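Local coordinates for reticulocyte binding protein (Streptococcus agalactiae COH1, PDB 3FAW), which probably hydrolyses the alpha-1,6-glucosidic links of pullulan and related branched alpha-glucans as a pullulanase attached to the bacterial cell wall, at residues A[72-75]-A[79-82]; A[98-101]-A[106-109]; A[118-123]-A[127-132]. One frame throughout, in Å; residues are numbered along the deposited sequence.

Contact 1 of 3, residues A[72-75]-A[79-82]; sequences VTDK and AIQI
With CG1 of Val72 trans to the backbone N (chi1 180°), its two methyl groups are shared out between partners: CG1 goes to Ile80 and CG2 to Ile82. On Ile80, chi1 places CG1 beside its own N, and a chi2 of -64° then bends CD1 round until it lies 4.0 Å from CB of Asp74. CG1 of Val72 meets CB of Ile80 at 4.2 Å, and CG2 of Val72 touches CD1 of Ile82 at 4.1 Å where those two side chains cross nearly at right angles. Branched aliphatic residues suit this face, since they fill it while keeping the backbone extended. Thr73 and Ala79 occupy the other face as a non-hydrogen-bonded pair; the methyl CG2 of Thr73 covers CA of Ala79, and alanine's lone methyl fits beside Thr73 where the backbones come as close as 4.4 Å between the CA atoms of Thr73 and Ala79. The one direct hydrogen bond between the segments runs from Ile80 N to Val72 O, 2.9 Å long and nearly straight at 165°. A water takes the place of its counterpart: Val72 N donates to it at 3.0 Å, and it donates to Ile80 O at 2.6 Å, bridging strands that are already diverging. Asp74 turns its carboxylate back toward the loop, where OD1 accepts from the backbone N of both Asn76 and Asn78. The bond to Asn76 makes an Asx turn, a role for which the short aspartate side chain is well fitted. The whole is a beta hairpin between strands 71-73 and 79-88, with a carboxylate organising its connection and a water-bridged pair where the strands part.

Contact 2 of 3, residues A[98-101]-A[106-109]; sequences GDFN and HFNI
Over the centre of one face of the Phe107 ring stands CD1 of Phe100, 4.2 Å above the plane, while the carbonyl O of Asn101 lies at the ring's edge, 3.3 Å from CZ. The Phe100 ring in turn has CE1 of Phe107 near its edge and the carbonyl carbon of Gly98 against one face, toward the rim. The two rings therefore make a T-shaped, edge-to-face pair in which Phe100 offers the edge and Phe107 the face; their centroids are 5.4 Å apart and their planes meet at 65°. Such a pair brings ring hydrogens toward the electron-rich face of a neighbour, and the oxygen of Asn101 probably gains in the same way from the slightly positive rim of Phe107. Phe100 also touches with its stem: CB rests 3.7 Å from CE2 of Phe107. A chi1 of -56° sets the Phe100 ring back beside its own N and over the preceding backbone, where Gly98, having no side chain, leaves room for it. Phenylalanine suits both places, being broad, flat and wholly apolar in a buried setting. Beyond the pair, Phe100 packs on Val72 of strand 71-73, and both rings reach Ile80 of strand 79-88. Gln45 of strand 40-47 touches Phe107 and donates a side-chain hydrogen bond to Phe100 O, while backbone bonding to Thr118 joins Phe107 to strand 114-120, so the rings lie among strands of one sheet.

Contact 3 of 3, residues A[118-123]-A[127-132]; sequences TRQSWE and QLYAYS
NE2 of Gln120 donates a hydrogen bond to the phenol oxygen OH of Tyr129, 3.0 Å away, with an N-H...O angle of 156°. The acceptor sits only 11° out of the amide plane, where an amide N-H naturally points. The two side chains cross at about a right angle: OE1 is in the plane of the ring, at its edge, 3.4 Å from CE2, and amide and ring planes are turned 51° against each other. Gln120 reaches this position from the end of strand 114-120 because its chain is extended beyond CG, which carries the amide across to the last turn of helix 122-129. CD1 of Leu128 packs 3.5 Å from the same NE2, and CB of Leu128 lies over the centre of one face of the Tyr129 ring, 3.5 Å above it. The aliphatic residue thus covers the ring while the glutamine meets its edge. Earlier in the same helix, Gln127 N donates to Glu123 O at 3.0 Å, an ordinary i to i+4 helix bond. Ser121 is the N-cap, its OG accepting from Phe124 N, a task for which serine's short hydroxyl is well suited. The carboxylate of Glu123 turns away to a salt bridge with Lys497, and Trp122 stacks on His431. Chemically, glutamine and tyrosine are a well-matched neutral pair: the phenol oxygen serves as acceptor for the amide N-H, so the end of the strand and the last residue of the helix are joined by a bond between two uncharged groups.

In the fold
Contacts 1 and 2 are almost one unit, their centres about 6 Å apart. Thr73 O lies 2.8 Å from Asn108 N, probably a hydrogen bond between neighbouring strands, and CG2 of Val72 packs 3.7 Å from CD1 of Ile109. Contact 3 has its centre about 15 Å from that of contact 2 and about 21 Å from that of contact 1; CG1 of Ile109 packs 3.8 Å from CG2 of Thr118, where strands 108-111 and 114-120 run side by side. All three follow in series along the chain. Contacts 1 and 2 belong to an N-terminal beta domain far from the chain's centre, whereas contact 3 leads out of it, its helix reaching Lys497 and His431 on the part that holds the TIM barrel.

Contact 1 of 3, residues A[72-75]-A[79-82]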
ATOM      1  N   VAL A  72       4.359  44.847 -19.267  1.00 23.16           N
ATOM      2  CA  VAL A  72       4.139  44.199 -17.978  1.00 21.93           C
ATOM      3  C   VAL A  72       3.737  45.242 -16.940  1.00 21.89           C
ATOM      4  O   VAL A  72       4.360  46.301 -16.851  1.00 20.88           O
ATOM      5  CB  VAL A  72       5.416  43.497 -17.483  1.00 21.72           C
ATOM      6  CG1 VAL A  72       5.177  42.832 -16.134  1.00 20.50           C
ATOM      7  CG2 VAL A  72       5.902  42.482 -18.509  1.00 21.41           C
ATOM      8  N   THR A  73       2.699  44.944 -16.162  1.00 21.25           N
ATOM      9  CA  THR A  73       2.288  45.820 -15.065  1.00 21.83           C
ATOM     10  C   THR A  73       2.088  45.025 -13.777  1.00 21.86           C
ATOM     11  O   THR A  73       1.935  43.802 -13.805  1.00 20.69           O
ATOM     12  CB  THR A  73       1.002  46.614 -15.404  1.00 22.49           C
ATOM     13  OG1 THR A  73      -0.084  45.710 -15.636  1.00 21.75           O
ATOM     14  CG2 THR A  73       1.212  47.487 -16.645  1.00 21.92           C
ATOM     15  N   ASP A  74       2.106  45.732 -12.653  1.00 22.50           N
ATOM     16  CA  ASP A  74       1.968  45.113 -11.335  1.00 23.12           C
ATOM     17  C   ASP A  74       0.500  45.047 -10.899  1.00 23.81           C
ATOM     18  O   ASP A  74      -0.399  45.383 -11.675  1.00 23.70           O
ATOM     19  CB  ASP A  74       2.842  45.850 -10.299  1.00 23.84           C
ATOM     20  CG  ASP A  74       2.338  47.252  -9.965  1.00 24.08           C
ATOM     21  OD1 ASP A  74       1.239  47.649 -10.414  1.00 26.04           O
ATOM     22  OD2 ASP A  74       3.059  47.964  -9.238  1.00 25.72           O
ATOM     23  N   LYS A  75       0.266  44.617  -9.660  0.80 25.55           N
ATOM     24  CA  LYS A  75      -1.091  44.445  -9.120  0.80 27.26           C
ATOM     25  C   LYS A  75      -1.940  45.727  -9.115  0.80 29.00           C
ATOM     26  O   LYS A  75      -3.172  45.656  -9.129  0.80 29.09           O
ATOM     27  CB  LYS A  75      -1.034  43.858  -7.701  0.80 27.21           C
ATOM     28  CG  LYS A  75      -0.451  44.788  -6.641  0.80 27.30           C
ATOM     29  CD  LYS A  75      -0.386  44.109  -5.281  0.80 27.58           C
ATOM     30  CE  LYS A  75       0.044  45.078  -4.192  0.80 27.68           C
ATOM     31  NZ  LYS A  75       0.218  44.396  -2.878  0.80 27.77           N
ATOM     32  N   ALA A  79       3.314  50.356 -14.498  1.00 26.71           N
ATOM     33  CA  ALA A  79       4.236  49.788 -15.485  1.00 25.62           C
ATOM     34  C   ALA A  79       5.533  49.274 -14.860  1.00 24.32           C
ATOM     35  O   ALA A  79       6.125  49.934 -14.006  1.00 23.36           O
ATOM     36  CB  ALA A  79       4.552  50.830 -16.562  1.00 25.67           C
ATOM     37  N   ILE A  80       5.964  48.092 -15.297  1.00 23.77           N
ATOM     38  CA  ILE A  80       7.229  47.502 -14.857  1.00 23.15           C
ATOM     39  C   ILE A  80       8.207  47.457 -16.032  1.00 23.21           C
ATOM     40  O   ILE A  80       7.834  47.085 -17.148  1.00 22.95           O
ATOM     41  CB  ILE A  80       7.031  46.077 -14.284  1.00 23.62           C
ATOM     42  CG1 ILE A  80       5.961  46.072 -13.189  1.00 24.18           C
ATOM     43  CG2 ILE A  80       8.342  45.537 -13.724  1.00 20.41           C
ATOM     44  CD1 ILE A  80       6.323  46.898 -11.962  1.00 25.44           C
ATOM     45  N   GLN A  81       9.456  47.840 -15.777  1.00 22.20           N
ATOM     46  CA  GLN A  81      10.475  47.900 -16.820  1.00 22.58           C
ATOM     47  C   GLN A  81      10.971  46.502 -17.186  1.00 21.41           C
ATOM     48  O   GLN A  81      11.362  45.726 -16.315  1.00 21.64           O
ATOM     49  CB  GLN A  81      11.652  48.776 -16.370  1.00 23.27           C
ATOM     50  CG  GLN A  81      12.665  49.088 -17.473  1.00 24.05           C
ATOM     51  CD  GLN A  81      13.632  50.203 -17.088  1.00 25.76           C
ATOM     52  OE1 GLN A  81      13.816  50.508 -15.909  0.10 25.12           O
ATOM     53  NE2 GLN A  81      14.256  50.813 -18.090  0.10 25.22           N
ATOM     54  N   ILE A  82      10.942  46.191 -18.477  1.00 20.27           N
ATOM     55  CA  ILE A  82      11.481  44.938 -18.991  1.00 19.91           C
ATOM     56  C   ILE A  82      12.980  45.108 -19.237  1.00 19.80           C
ATOM     57  O   ILE A  82      13.385  45.906 -20.082  1.00 18.84           O
ATOM     58  CB  ILE A  82      10.779  44.522 -20.302  1.00 20.37           C
ATOM     59  CG1 ILE A  82       9.280  44.325 -20.058  1.00 18.53           C
ATOM     60  CG2 ILE A  82      11.405  43.247 -20.873  1.00 19.04           C
ATOM     61  CD1 ILE A  82       8.503  43.902 -21.290  1.00 20.01           C
TER
HETATM   62  O   HOH W   1       6.527  46.860 -19.383  1.00 18.40           O

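Contact 2 of 3, residues A[98-101]-A[106-109]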
ATOM      1  N   GLY A  98      13.326  41.130 -15.609  1.00 14.92           N
ATOM      2  CA  GLY A  98      13.087  42.401 -14.928  1.00 15.43           C
ATOM      3  C   GLY A  98      13.041  42.189 -13.424  1.00 16.06           C
ATOM      4  O   GLY A  98      13.326  41.098 -12.949  1.00 16.95           O
ATOM      5  N   ASP A  99      12.691  43.229 -12.674  1.00 15.78           N
ATOM      6  CA  ASP A  99      12.577  43.128 -11.217  1.00 16.31           C
ATOM      7  C   ASP A  99      11.114  42.893 -10.850  1.00 15.37           C
ATOM      8  O   ASP A  99      10.311  43.829 -10.819  1.00 14.43           O
ATOM      9  CB  ASP A  99      13.122  44.398 -10.543  1.00 16.26           C
ATOM     10  CG  ASP A  99      13.224  44.272  -9.023  1.00 17.50           C
ATOM     11  OD1 ASP A  99      12.528  43.428  -8.416  1.00 13.60           O
ATOM     12  OD2 ASP A  99      14.017  45.031  -8.429  1.00 20.38           O
ATOM     13  N   PHE A 100      10.769  41.636 -10.583  1.00 16.86           N
ATOM     14  CA  PHE A 100       9.377  41.250 -10.334  1.00 18.03           C
ATOM     15  C   PHE A 100       9.157  40.850  -8.873  1.00 18.99           C
ATOM     16  O   PHE A 100       9.074  39.665  -8.542  1.00 18.56           O
ATOM     17  CB  PHE A 100       8.971  40.116 -11.276  1.00 17.80           C
ATOM     18  CG  PHE A 100       9.162  40.440 -12.734  1.00 18.04           C
ATOM     19  CD1 PHE A 100       8.525  41.533 -13.307  1.00 19.34           C
ATOM     20  CD2 PHE A 100       9.965  39.640 -13.538  1.00 19.61           C
ATOM     21  CE1 PHE A 100       8.692  41.828 -14.658  1.00 20.94           C
ATOM     22  CE2 PHE A 100      10.138  39.928 -14.883  1.00 18.35           C
ATOM     23  CZ  PHE A 100       9.500  41.025 -15.446  1.00 20.24           C
ATOM     24  N   ASN A 101       9.054  41.859  -8.008  1.00 19.81           N
ATOM     25  CA  ASN A 101       8.839  41.652  -6.574  1.00 21.30           C
ATOM     26  C   ASN A 101       7.486  40.977  -6.341  1.00 21.83           C
ATOM     27  O   ASN A 101       6.447  41.555  -6.670  1.00 21.32           O
ATOM     28  CB  ASN A 101       8.905  42.996  -5.830  1.00 21.87           C
ATOM     29  CG  ASN A 101       8.912  42.846  -4.306  1.00 22.88           C
ATOM     30  OD1 ASN A 101       8.694  41.763  -3.762  1.00 21.89           O
ATOM     31  ND2 ASN A 101       9.164  43.953  -3.614  1.00 22.00           N
ATOM     32  N   HIS A 106       0.269  39.660  -8.182  1.00 23.79           N
ATOM     33  CA  HIS A 106       0.735  39.053  -9.429  1.00 22.87           C
ATOM     34  C   HIS A 106       0.819  40.084 -10.544  1.00 21.85           C
ATOM     35  O   HIS A 106       0.176  41.132 -10.483  1.00 21.89           O
ATOM     36  CB  HIS A 106      -0.220  37.940  -9.863  1.00 23.73           C
ATOM     37  CG  HIS A 106      -0.313  36.807  -8.889  1.00 24.90           C
ATOM     38  ND1 HIS A 106      -1.459  36.528  -8.176  1.00 27.36           N
ATOM     39  CD2 HIS A 106       0.601  35.884  -8.509  1.00 25.26           C
ATOM     40  CE1 HIS A 106      -1.248  35.480  -7.401  1.00 25.77           C
ATOM     41  NE2 HIS A 106      -0.006  35.068  -7.586  1.00 25.57           N
ATOM     42  N   PHE A 107       1.603  39.769 -11.568  1.00 19.99           N
ATOM     43  CA  PHE A 107       1.826  40.689 -12.675  1.00 18.66           C
ATOM     44  C   PHE A 107       0.881  40.427 -13.850  1.00 18.15           C
ATOM     45  O   PHE A 107       0.461  39.295 -14.088  1.00 17.84           O
ATOM     46  CB  PHE A 107       3.298  40.645 -13.090  1.00 17.55           C
ATOM     47  CG  PHE A 107       4.227  41.061 -11.982  1.00 16.52           C
ATOM     48  CD1 PHE A 107       4.557  42.396 -11.801  1.00 13.95           C
ATOM     49  CD2 PHE A 107       4.721  40.127 -11.085  1.00 14.20           C
ATOM     50  CE1 PHE A 107       5.386  42.788 -10.766  1.00 14.98           C
ATOM     51  CE2 PHE A 107       5.550  40.516 -10.046  1.00 15.19           C
ATOM     52  CZ  PHE A 107       5.882  41.848  -9.888  1.00 14.94           C
ATOM     53  N   ASN A 108       0.515  41.499 -14.545  1.00 18.22           N
ATOM     54  CA  ASN A 108      -0.283  41.402 -15.763  1.00 19.17           C
ATOM     55  C   ASN A 108       0.619  41.517 -16.985  1.00 18.45           C
ATOM     56  O   ASN A 108       1.315  42.518 -17.161  1.00 17.10           O
ATOM     57  CB  ASN A 108      -1.350  42.498 -15.808  1.00 19.52           C
ATOM     58  CG  ASN A 108      -2.329  42.311 -16.959  1.00 23.61           C
ATOM     59  OD1 ASN A 108      -3.203  41.443 -16.910  1.00 29.34           O
ATOM     60  ND2 ASN A 108      -2.188  43.128 -18.001  1.00 24.32           N
ATOM     61  N   ILE A 109       0.610  40.484 -17.821  1.00 19.03           N
ATOM     62  CA  ILE A 109       1.343  40.499 -19.082  1.00 19.45           C
ATOM     63  C   ILE A 109       0.338  40.781 -20.193  1.00 20.27           C
ATOM     64  O   ILE A 109      -0.728  40.169 -20.231  1.00 20.78           O
ATOM     65  CB  ILE A 109       2.061  39.157 -19.352  1.00 18.45           C
ATOM     66  CG1 ILE A 109       2.773  38.647 -18.087  1.00 18.88           C
ATOM     67  CG2 ILE A 109       3.056  39.307 -20.492  1.00 18.53           C
ATOM     68  CD1 ILE A 109       3.717  39.651 -17.452  1.00 18.04           C
TER

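Contact 3 of 3, residues A[118-123]-A[127-132]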
ATOM      1  N   THR A 118      -0.124  36.510 -14.095  1.00 21.46           N
ATOM      2  CA  THR A 118       0.916  35.512 -13.851  1.00 21.17           C
ATOM      3  C   THR A 118       0.512  34.555 -12.732  1.00 20.92           C
ATOM      4  O   THR A 118      -0.114  34.952 -11.748  1.00 21.56           O
ATOM      5  CB  THR A 118       2.276  36.155 -13.497  1.00 21.70           C
ATOM      6  OG1 THR A 118       2.143  36.959 -12.318  1.00 19.76           O
ATOM      7  CG2 THR A 118       2.787  37.015 -14.653  1.00 21.40           C
ATOM      8  N   ARG A 119       0.869  33.289 -12.921  1.00 20.75           N
ATOM      9  CA  ARG A 119       0.684  32.232 -11.934  1.00 21.07           C
ATOM     10  C   ARG A 119       2.059  31.916 -11.365  1.00 19.18           C
ATOM     11  O   ARG A 119       3.048  31.920 -12.096  1.00 18.87           O
ATOM     12  CB  ARG A 119       0.084  30.991 -12.620  1.00 21.63           C
ATOM     13  CG  ARG A 119       0.071  29.708 -11.787  1.00 24.89           C
ATOM     14  CD  ARG A 119      -0.707  28.598 -12.493  1.00 25.38           C
ATOM     15  NE  ARG A 119      -0.099  28.212 -13.771  1.00 27.20           N
ATOM     16  CZ  ARG A 119       0.805  27.244 -13.938  1.00 29.46           C
ATOM     17  NH1 ARG A 119       1.244  26.525 -12.908  1.00 30.74           N
ATOM     18  NH2 ARG A 119       1.280  26.989 -15.153  1.00 29.54           N
ATOM     19  N   GLN A 120       2.136  31.642 -10.068  1.00 17.53           N
ATOM     20  CA  GLN A 120       3.406  31.245  -9.462  1.00 16.67           C
ATOM     21  C   GLN A 120       3.645  29.759  -9.701  1.00 15.61           C
ATOM     22  O   GLN A 120       2.794  28.938  -9.367  1.00 14.36           O
ATOM     23  CB  GLN A 120       3.408  31.548  -7.964  1.00 17.43           C
ATOM     24  CG  GLN A 120       3.444  33.034  -7.643  1.00 17.46           C
ATOM     25  CD  GLN A 120       3.262  33.324  -6.165  1.00 16.30           C
ATOM     26  OE1 GLN A 120       2.552  32.608  -5.459  1.00 15.31           O
ATOM     27  NE2 GLN A 120       3.897  34.389  -5.693  1.00 14.07           N
ATOM     28  N   SER A 121       4.797  29.413 -10.283  1.00 14.53           N
ATOM     29  CA  SER A 121       5.158  28.004 -10.484  1.00 14.01           C
ATOM     30  C   SER A 121       5.365  27.356  -9.120  1.00 13.02           C
ATOM     31  O   SER A 121       5.683  28.047  -8.158  1.00 12.23           O
ATOM     32  CB  SER A 121       6.425  27.864 -11.342  1.00 14.31           C
ATOM     33  OG  SER A 121       7.596  28.210 -10.615  1.00 12.68           O
ATOM     34  N   TRP A 122       5.191  26.039  -9.032  1.00 12.21           N
ATOM     35  CA  TRP A 122       5.386  25.353  -7.751  1.00 12.67           C
ATOM     36  C   TRP A 122       6.822  25.496  -7.224  1.00 12.53           C
ATOM     37  O   TRP A 122       7.020  25.609  -6.015  1.00 14.18           O
ATOM     38  CB  TRP A 122       4.933  23.880  -7.804  1.00 11.70           C
ATOM     39  CG  TRP A 122       5.788  22.943  -8.622  1.00 11.57           C
ATOM     40  CD1 TRP A 122       5.560  22.541  -9.910  1.00 11.65           C
ATOM     41  CD2 TRP A 122       6.977  22.263  -8.196  1.00 11.02           C
ATOM     42  NE1 TRP A 122       6.542  21.671 -10.314  1.00 10.85           N
ATOM     43  CE2 TRP A 122       7.422  21.480  -9.282  1.00  9.57           C
ATOM     44  CE3 TRP A 122       7.712  22.244  -7.003  1.00  9.51           C
ATOM     45  CZ2 TRP A 122       8.572  20.683  -9.214  1.00  9.75           C
ATOM     46  CZ3 TRP A 122       8.857  21.453  -6.936  1.00 11.34           C
ATOM     47  CH2 TRP A 122       9.275  20.685  -8.038  1.00 11.31           C
ATOM     48  N   GLU A 123       7.810  25.508  -8.121  1.00 12.77           N
ATOM     49  CA  GLU A 123       9.208  25.744  -7.730  1.00 14.30           C
ATOM     50  C   GLU A 123       9.390  27.125  -7.090  1.00 13.85           C
ATOM     51  O   GLU A 123      10.117  27.271  -6.106  1.00 13.04           O
ATOM     52  CB  GLU A 123      10.167  25.631  -8.932  1.00 13.96           C
ATOM     53  CG  GLU A 123      10.270  24.238  -9.555  1.00 14.77           C
ATOM     54  CD  GLU A 123       9.314  24.025 -10.719  1.00 15.87           C
ATOM     55  OE1 GLU A 123       8.283  24.732 -10.801  1.00 16.87           O
ATOM     56  OE2 GLU A 123       9.595  23.141 -11.550  1.00 15.74           O
ATOM     57  N   GLN A 127      10.252  28.340  -3.309  1.00 15.51           N
ATOM     58  CA  GLN A 127      11.263  29.375  -3.049  1.00 16.51           C
ATOM     59  C   GLN A 127      10.734  30.412  -2.059  1.00 15.60           C
ATOM     60  O   GLN A 127      11.444  30.801  -1.133  1.00 15.94           O
ATOM     61  CB  GLN A 127      11.711  30.065  -4.346  1.00 16.78           C
ATOM     62  CG  GLN A 127      12.815  31.128  -4.147  1.00 19.87           C
ATOM     63  CD  GLN A 127      13.340  31.720  -5.453  1.00 20.70           C
ATOM     64  OE1 GLN A 127      13.378  31.051  -6.486  1.00 22.44           O
ATOM     65  NE2 GLN A 127      13.762  32.983  -5.401  1.00 19.25           N
ATOM     66  N   LEU A 128       9.485  30.836  -2.246  1.00 15.04           N
ATOM     67  CA  LEU A 128       8.885  31.891  -1.422  1.00 14.20           C
ATOM     68  C   LEU A 128       8.275  31.390  -0.120  1.00 15.23           C
ATOM     69  O   LEU A 128       8.385  32.063   0.912  1.00 15.09           O
ATOM     70  CB  LEU A 128       7.797  32.637  -2.201  1.00 13.63           C
ATOM     71  CG  LEU A 128       8.191  33.394  -3.475  1.00 10.86           C
ATOM     72  CD1 LEU A 128       6.967  34.147  -4.005  1.00 10.87           C
ATOM     73  CD2 LEU A 128       9.349  34.351  -3.232  1.00 12.89           C
ATOM     74  N   TYR A 129       7.620  30.228  -0.167  1.00 14.99           N
ATOM     75  CA  TYR A 129       6.726  29.807   0.921  1.00 15.08           C
ATOM     76  C   TYR A 129       7.059  28.479   1.600  1.00 14.84           C
ATOM     77  O   TYR A 129       6.425  28.143   2.598  1.00 13.63           O
ATOM     78  CB  TYR A 129       5.281  29.756   0.416  1.00 14.99           C
ATOM     79  CG  TYR A 129       4.877  30.963  -0.400  1.00 14.13           C
ATOM     80  CD1 TYR A 129       5.003  32.247   0.114  1.00 12.14           C
ATOM     81  CD2 TYR A 129       4.363  30.818  -1.687  1.00 13.42           C
ATOM     82  CE1 TYR A 129       4.640  33.360  -0.634  1.00 14.13           C
ATOM     83  CE2 TYR A 129       3.995  31.918  -2.438  1.00 11.95           C
ATOM     84  CZ  TYR A 129       4.136  33.188  -1.907  1.00 14.85           C
ATOM     85  OH  TYR A 129       3.774  34.287  -2.648  1.00 15.98           O
ATOM     86  N   ALA A 130       8.034  27.726   1.086  1.00 15.83           N
ATOM     87  CA  ALA A 130       8.418  26.459   1.711  1.00 15.38           C
ATOM     88  C   ALA A 130       8.642  26.679   3.206  1.00 15.00           C
ATOM     89  O   ALA A 130       9.387  27.574   3.601  1.00 15.20           O
ATOM     90  CB  ALA A 130       9.667  25.881   1.058  1.00 16.82           C
ATOM     91  N   TYR A 131       7.970  25.872   4.024  1.00 15.01           N
ATOM     92  CA  TYR A 131       7.914  26.078   5.467  1.00 14.06           C
ATOM     93  C   TYR A 131       8.369  24.818   6.181  1.00 14.30           C
ATOM     94  O   TYR A 131       8.026  23.713   5.766  1.00 13.09           O
ATOM     95  CB  TYR A 131       6.479  26.432   5.865  1.00 14.12           C
ATOM     96  CG  TYR A 131       6.273  26.790   7.322  1.00 12.26           C
ATOM     97  CD1 TYR A 131       6.861  27.925   7.871  1.00 15.64           C
ATOM     98  CD2 TYR A 131       5.457  26.012   8.141  1.00 14.11           C
ATOM     99  CE1 TYR A 131       6.656  28.264   9.208  1.00 16.38           C
ATOM    100  CE2 TYR A 131       5.244  26.340   9.474  1.00 14.29           C
ATOM    101  CZ  TYR A 131       5.845  27.465  10.002  1.00 14.07           C
ATOM    102  OH  TYR A 131       5.636  27.788  11.320  1.00 12.52           O
ATOM    103  N   SER A 132       9.147  24.992   7.248  1.00 14.91           N
ATOM    104  CA  SER A 132       9.681  23.869   8.025  1.00 15.88           C
ATOM    105  C   SER A 132       9.136  23.793   9.460  1.00 15.90           C
ATOM    106  O   SER A 132       9.503  22.892  10.208  1.00 17.11           O
ATOM    107  CB  SER A 132      11.212  23.950   8.061  1.00 17.30           C
ATOM    108  OG  SER A 132      11.756  23.914   6.753  0.10 15.48           O
TER